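PDB 1YZ4: dual specificity protein phosphatase 15 from Homo sapiens, which removes phosphate from phosphotyrosine, phosphoserine and phosphothreonine in proteins, as a dual-specificity phosphatase seen here as its catalytic domain. Local coordinates for residues T9-G14 / A104-V109; V64-H69 / T99-A104. The protein carries 1 engineered substitution. One frame throughout, in Å; residues are numbered along the deposited sequence.

Contact 1: T9-G14 / A104-V109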
loop_
_atom_site.group_PDB
_atom_site.type_symbol
_atom_site.label_atom_id
_atom_site.label_comp_id
_atom_site.label_asym_id
_atom_site.label_seq_id
_atom_site.Cartn_x
_atom_site.Cartn_y
_atom_site.Cartn_z
ATOM N N THR A 9 -9.623 4.066 1.330
ATOM C CA THR A 9 -10.092 3.300 2.469
ATOM C C THR A 9 -8.976 3.153 3.494
ATOM O O THR A 9 -7.833 2.856 3.142
ATOM C CB THR A 9 -10.593 1.903 2.029
ATOM O OG1 THR A 9 -9.550 1.214 1.332
ATOM C CG2 THR A 9 -11.799 2.037 1.108
ATOM N N LYS A 10 -9.312 3.393 4.759
ATOM C CA LYS A 10 -8.350 3.282 5.849
ATOM C C LYS A 10 -8.046 1.805 6.053
ATOM O O LYS A 10 -8.952 0.996 6.269
ATOM C CB LYS A 10 -8.935 3.877 7.128
ATOM C CG LYS A 10 -7.934 4.064 8.261
ATOM C CD LYS A 10 -8.610 4.745 9.438
ATOM C CE LYS A 10 -7.604 5.253 10.453
ATOM N NZ LYS A 10 -8.277 5.942 11.593
ATOM N N VAL A 11 -6.768 1.455 5.962
ATOM C CA VAL A 11 -6.335 0.073 6.125
ATOM C C VAL A 11 -5.766 -0.126 7.518
ATOM O O VAL A 11 -5.850 -1.206 8.093
ATOM C CB VAL A 11 -5.234 -0.280 5.114
ATOM C CG1 VAL A 11 -4.944 -1.761 5.164
ATOM C CG2 VAL A 11 -5.649 0.158 3.721
ATOM N N LEU A 12 -5.197 0.943 8.055
ATOM C CA LEU A 12 -4.580 0.919 9.369
ATOM C C LEU A 12 -4.333 2.381 9.718
ATOM O O LEU A 12 -4.205 3.218 8.824
ATOM C CB LEU A 12 -3.236 0.192 9.274
ATOM C CG LEU A 12 -2.825 -1.003 10.130
ATOM C CD1 LEU A 12 -3.863 -2.108 10.074
ATOM C CD2 LEU A 12 -1.482 -1.510 9.610
ATOM N N PRO A 13 -4.279 2.712 11.017
ATOM C CA PRO A 13 -4.029 4.109 11.391
ATOM C C PRO A 13 -2.804 4.592 10.603
ATOM O O PRO A 13 -1.742 3.960 10.652
ATOM C CB PRO A 13 -3.743 4.022 12.894
ATOM C CG PRO A 13 -4.583 2.832 13.332
ATOM C CD PRO A 13 -4.362 1.838 12.204
ATOM N N GLY A 14 -2.965 5.683 9.858
ATOM C CA GLY A 14 -1.868 6.216 9.071
ATOM C C GLY A 14 -1.623 5.561 7.714
ATOM O O GLY A 14 -0.650 5.910 7.037
ATOM N N ALA A 104 1.551 -6.686 1.626
ATOM C CA ALA A 104 2.912 -7.039 1.982
ATOM C C ALA A 104 3.322 -6.292 3.253
ATOM O O ALA A 104 3.974 -6.851 4.131
ATOM C CB ALA A 104 3.841 -6.683 0.844
ATOM N N TYR A 105 2.931 -5.024 3.350
ATOM C CA TYR A 105 3.260 -4.224 4.521
ATOM C C TYR A 105 2.619 -4.781 5.787
ATOM O O TYR A 105 3.280 -4.970 6.807
ATOM C CB TYR A 105 2.777 -2.790 4.352
ATOM C CG TYR A 105 3.107 -1.948 5.557
ATOM C CD1 TYR A 105 4.419 -1.536 5.800
ATOM C CD2 TYR A 105 2.122 -1.597 6.485
ATOM C CE1 TYR A 105 4.744 -0.800 6.936
ATOM C CE2 TYR A 105 2.443 -0.857 7.628
ATOM C CZ TYR A 105 3.758 -0.465 7.841
ATOM O OH TYR A 105 4.093 0.265 8.955
ATOM N N VAL A 106 1.312 -5.015 5.714
ATOM C CA VAL A 106 0.569 -5.530 6.851
ATOM C C VAL A 106 1.059 -6.919 7.238
ATOM O O VAL A 106 1.053 -7.281 8.412
ATOM C CB VAL A 106 -0.941 -5.556 6.543
ATOM C CG1 VAL A 106 -1.717 -6.129 7.730
ATOM C CG2 VAL A 106 -1.414 -4.133 6.240
ATOM N N MET A 107 1.493 -7.699 6.256
ATOM C CA MET A 107 2.009 -9.027 6.560
ATOM C C MET A 107 3.236 -8.897 7.459
ATOM O O MET A 107 3.339 -9.587 8.474
ATOM C CB MET A 107 2.397 -9.769 5.276
ATOM C CG MET A 107 1.224 -10.337 4.498
ATOM S SD MET A 107 1.681 -10.855 2.829
ATOM C CE MET A 107 2.564 -12.363 3.177
ATOM N N THR A 108 4.156 -8.000 7.102
ATOM C CA THR A 108 5.368 -7.842 7.897
ATOM C C THR A 108 5.138 -7.276 9.298
ATOM O O THR A 108 5.765 -7.746 10.251
ATOM C CB THR A 108 6.458 -6.978 7.182
ATOM O OG1 THR A 108 6.517 -5.679 7.779
ATOM C CG2 THR A 108 6.175 -6.847 5.705
ATOM N N VAL A 109 4.248 -6.293 9.447
ATOM C CA VAL A 109 4.011 -5.728 10.779
ATOM C C VAL A 109 3.116 -6.581 11.677
ATOM O O VAL A 109 3.100 -6.382 12.885
ATOM C CB VAL A 109 3.417 -4.286 10.733
ATOM C CG1 VAL A 109 4.383 -3.355 10.039
ATOM C CG2 VAL A 109 2.062 -4.285 10.050
#
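Val11 and Leu12, two consecutive residues at a classic beta bulge, both reach Val106 on helix 97-110. They lie at the end of strand 9-12, an outermost strand of the mixed sheet of this protein-tyrosine-phosphatase domain, and the bulge sets both opposite Leu15 of the neighbouring strand. Val11 has near-helical backbone angles, as expected at the first position of such a bulge, and two successive side chains therefore point to the same helix. The axes of strand 9-12 and helix segment 104-109 come no nearer than 10.5 Å, 27° from parallel, so side chains alone bridge the gap.

The apolar contacts are all loose. Val106 offers one methyl, CG2, to both residues: Val11 CG1 is 4.4 Å from it and Leu12 CD2 4.3 Å. Val106 also packs on Val117 of helix 114-123.

Polar bonds lie around the contact and not across it. The Tyr105 hydroxyl is hydrogen-bonded to His78 ND1 and Arg81 NH1, while Arg81 NH2 binds the carbonyl oxygen of Pro13; one guanidinium group of helix 70-82 thus ties the strand end to the tyrosine.

Tyr105 extends its ring away from its own backbone N (chi1 180°), and Leu12 CD2 meets the ring at its edge, near the plane, 4.4 Å from Tyr105 CE2.

Contact 2: V64-H69 / T99-A104; sequences VPIKKH and TTIVTA
Ile66 carries this buried contact, spreading two branches over Thr100 and Ile101 of helix 97-110, which in phosphatases of this family follows the phosphate-binding P-loop. From CB, which points at the helix, the longer branch leaves through CG1. Its first torsion, 23°, is far from staggered and keeps CG1 near the Ile66 backbone N; CG1 then lies 4.4 Å from Thr100 CG2. At the tip, Ile66 CD1 closes to 3.9 Å on the same Thr100 methyl, the two side chains crossing at about a right angle. The shorter branch, Ile66 CG2, faces the end of the next helix residue, 4.3 Å from Ile101 CD1.

Just before Ile66 in the chain, Pro65 centres an inverse gamma turn, closed by a weak bond from Ile66 N to Val64 O. Gln137 of helix 132-143 grips this bend by its amide, bonding Val64 O and Lys67 N, while Phe134 of the same helix packs on both Ile66 and Thr100.

Thr100 divides its two branches by chemistry: CG2 meets the isoleucine, whereas OG1 is hydrogen-bonded to Ser96 O one turn earlier. The buried hydroxyl is thereby satisfied by the backbone just ahead of its own helix, leaving a purely apolar contact that needs no polar partner from the loop.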
loop_
_atom_site.group_PDB
_atom_site.type_symbol
_atom_site.label_atom_id
_atom_site.label_comp_id
_atom_site.label_asym_id
_atom_site.label_seq_id
_atom_site.Cartn_x
_atom_site.Cartn_y
_atom_site.Cartn_z
ATOM N N VAL A 64 4.702 -8.986 -13.958
ATOM C CA VAL A 64 5.494 -7.907 -13.399
ATOM C C VAL A 64 5.938 -8.214 -11.975
ATOM O O VAL A 64 5.121 -8.497 -11.104
ATOM C CB VAL A 64 4.698 -6.604 -13.409
ATOM C CG1 VAL A 64 5.542 -5.479 -12.858
ATOM C CG2 VAL A 64 4.248 -6.296 -14.833
ATOM N N PRO A 65 7.250 -8.157 -11.719
ATOM C CA PRO A 65 7.774 -8.439 -10.381
ATOM C C PRO A 65 7.701 -7.266 -9.404
ATOM O O PRO A 65 8.730 -6.692 -9.067
ATOM C CB PRO A 65 9.208 -8.851 -10.668
ATOM C CG PRO A 65 9.571 -7.913 -11.784
ATOM C CD PRO A 65 8.349 -7.954 -12.682
ATOM N N ILE A 66 6.494 -6.918 -8.945
ATOM C CA ILE A 66 6.348 -5.815 -7.987
ATOM C C ILE A 66 7.065 -6.159 -6.696
ATOM O O ILE A 66 7.338 -5.278 -5.883
ATOM C CB ILE A 66 4.865 -5.509 -7.609
ATOM C CG1 ILE A 66 3.985 -6.726 -7.859
ATOM C CG2 ILE A 66 4.368 -4.279 -8.338
ATOM C CD1 ILE A 66 4.218 -7.827 -6.889
ATOM N N LYS A 67 7.357 -7.443 -6.507
ATOM C CA LYS A 67 8.035 -7.896 -5.297
ATOM C C LYS A 67 9.392 -7.230 -5.159
ATOM O O LYS A 67 9.948 -7.164 -4.066
ATOM C CB LYS A 67 8.193 -9.423 -5.291
ATOM C CG LYS A 67 9.241 -9.988 -6.246
ATOM C CD LYS A 67 9.097 -11.506 -6.338
ATOM C CE LYS A 67 10.201 -12.157 -7.159
ATOM N NZ LYS A 67 11.495 -12.239 -6.419
ATOM N N LYS A 68 9.923 -6.731 -6.271
ATOM C CA LYS A 68 11.211 -6.061 -6.234
ATOM C C LYS A 68 11.104 -4.697 -5.558
ATOM O O LYS A 68 12.117 -4.091 -5.218
ATOM C CB LYS A 68 11.776 -5.907 -7.647
ATOM C CG LYS A 68 12.283 -7.219 -8.245
ATOM C CD LYS A 68 12.802 -7.024 -9.672
ATOM C CE LYS A 68 13.216 -8.344 -10.322
ATOM N NZ LYS A 68 13.598 -8.145 -11.752
ATOM N N HIS A 69 9.881 -4.217 -5.353
ATOM C CA HIS A 69 9.686 -2.922 -4.710
ATOM C C HIS A 69 9.087 -3.012 -3.304
ATOM O O HIS A 69 8.849 -1.990 -2.661
ATOM C CB HIS A 69 8.812 -2.016 -5.584
ATOM C CG HIS A 69 9.394 -1.731 -6.934
ATOM N ND1 HIS A 69 9.223 -2.571 -8.013
ATOM C CD2 HIS A 69 10.151 -0.698 -7.378
ATOM C CE1 HIS A 69 9.847 -2.067 -9.064
ATOM N NE2 HIS A 69 10.419 -0.931 -8.706
ATOM N N THR A 99 -3.064 -2.702 -3.660
ATOM C CA THR A 99 -3.489 -3.721 -2.710
ATOM C C THR A 99 -2.343 -4.662 -2.363
ATOM O O THR A 99 -2.152 -5.032 -1.205
ATOM C CB THR A 99 -4.662 -4.531 -3.292
ATOM O OG1 THR A 99 -5.702 -3.626 -3.690
ATOM C CG2 THR A 99 -5.211 -5.496 -2.268
ATOM N N THR A 100 -1.577 -5.039 -3.378
ATOM C CA THR A 100 -0.446 -5.943 -3.210
ATOM C C THR A 100 0.623 -5.337 -2.290
ATOM O O THR A 100 1.143 -6.006 -1.387
ATOM C CB THR A 100 0.188 -6.253 -4.589
ATOM O OG1 THR A 100 -0.842 -6.669 -5.496
ATOM C CG2 THR A 100 1.235 -7.354 -4.473
ATOM N N ILE A 101 0.959 -4.073 -2.532
ATOM C CA ILE A 101 1.955 -3.386 -1.723
ATOM C C ILE A 101 1.489 -3.266 -0.264
ATOM O O ILE A 101 2.253 -3.548 0.656
ATOM C CB ILE A 101 2.274 -1.972 -2.310
ATOM C CG1 ILE A 101 3.216 -2.100 -3.510
ATOM C CG2 ILE A 101 2.939 -1.094 -1.271
ATOM C CD1 ILE A 101 2.633 -2.859 -4.670
ATOM N N VAL A 102 0.239 -2.866 -0.045
ATOM C CA VAL A 102 -0.254 -2.731 1.325
ATOM C C VAL A 102 -0.345 -4.073 2.066
ATOM O O VAL A 102 -0.072 -4.144 3.273
ATOM C CB VAL A 102 -1.635 -2.015 1.366
ATOM C CG1 VAL A 102 -2.564 -2.622 0.343
ATOM C CG2 VAL A 102 -2.252 -2.144 2.754
ATOM N N THR A 103 -0.713 -5.134 1.349
ATOM C CA THR A 103 -0.830 -6.457 1.957
ATOM C C THR A 103 0.540 -6.893 2.460
ATOM O O THR A 103 0.682 -7.385 3.584
ATOM C CB THR A 103 -1.379 -7.496 0.942
ATOM O OG1 THR A 103 -2.700 -7.114 0.549
ATOM C CG2 THR A 103 -1.467 -8.891 1.564
ATOM N N ALA A 104 1.551 -6.686 1.626
ATOM C CA ALA A 104 2.912 -7.039 1.982
ATOM C C ALA A 104 3.322 -6.292 3.253
ATOM O O ALA A 104 3.974 -6.851 4.131
ATOM C CB ALA A 104 3.841 -6.683 0.844
#

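From the N terminus, strand 9-12 comes first, and contact 1 closes the longer loop by bringing it to the second half of helix 97-110. Contact 2 is nested within that loop: residues 64-69, between strand 52-56 and helix 70-82, return to the earlier turns of the same helix. The two contacts share Ala104, have centres about 13 Å apart, and meet where Val11 CG1 packs 3.6 Å from Val102 CG2. Together they tie an outermost strand and a loop to one helix. The intervening chain includes Ser91, an engineered residue at the position predicted to form the phosphocysteine intermediate; the side chains of Ile101 and Ser91 are about 7 Å apart.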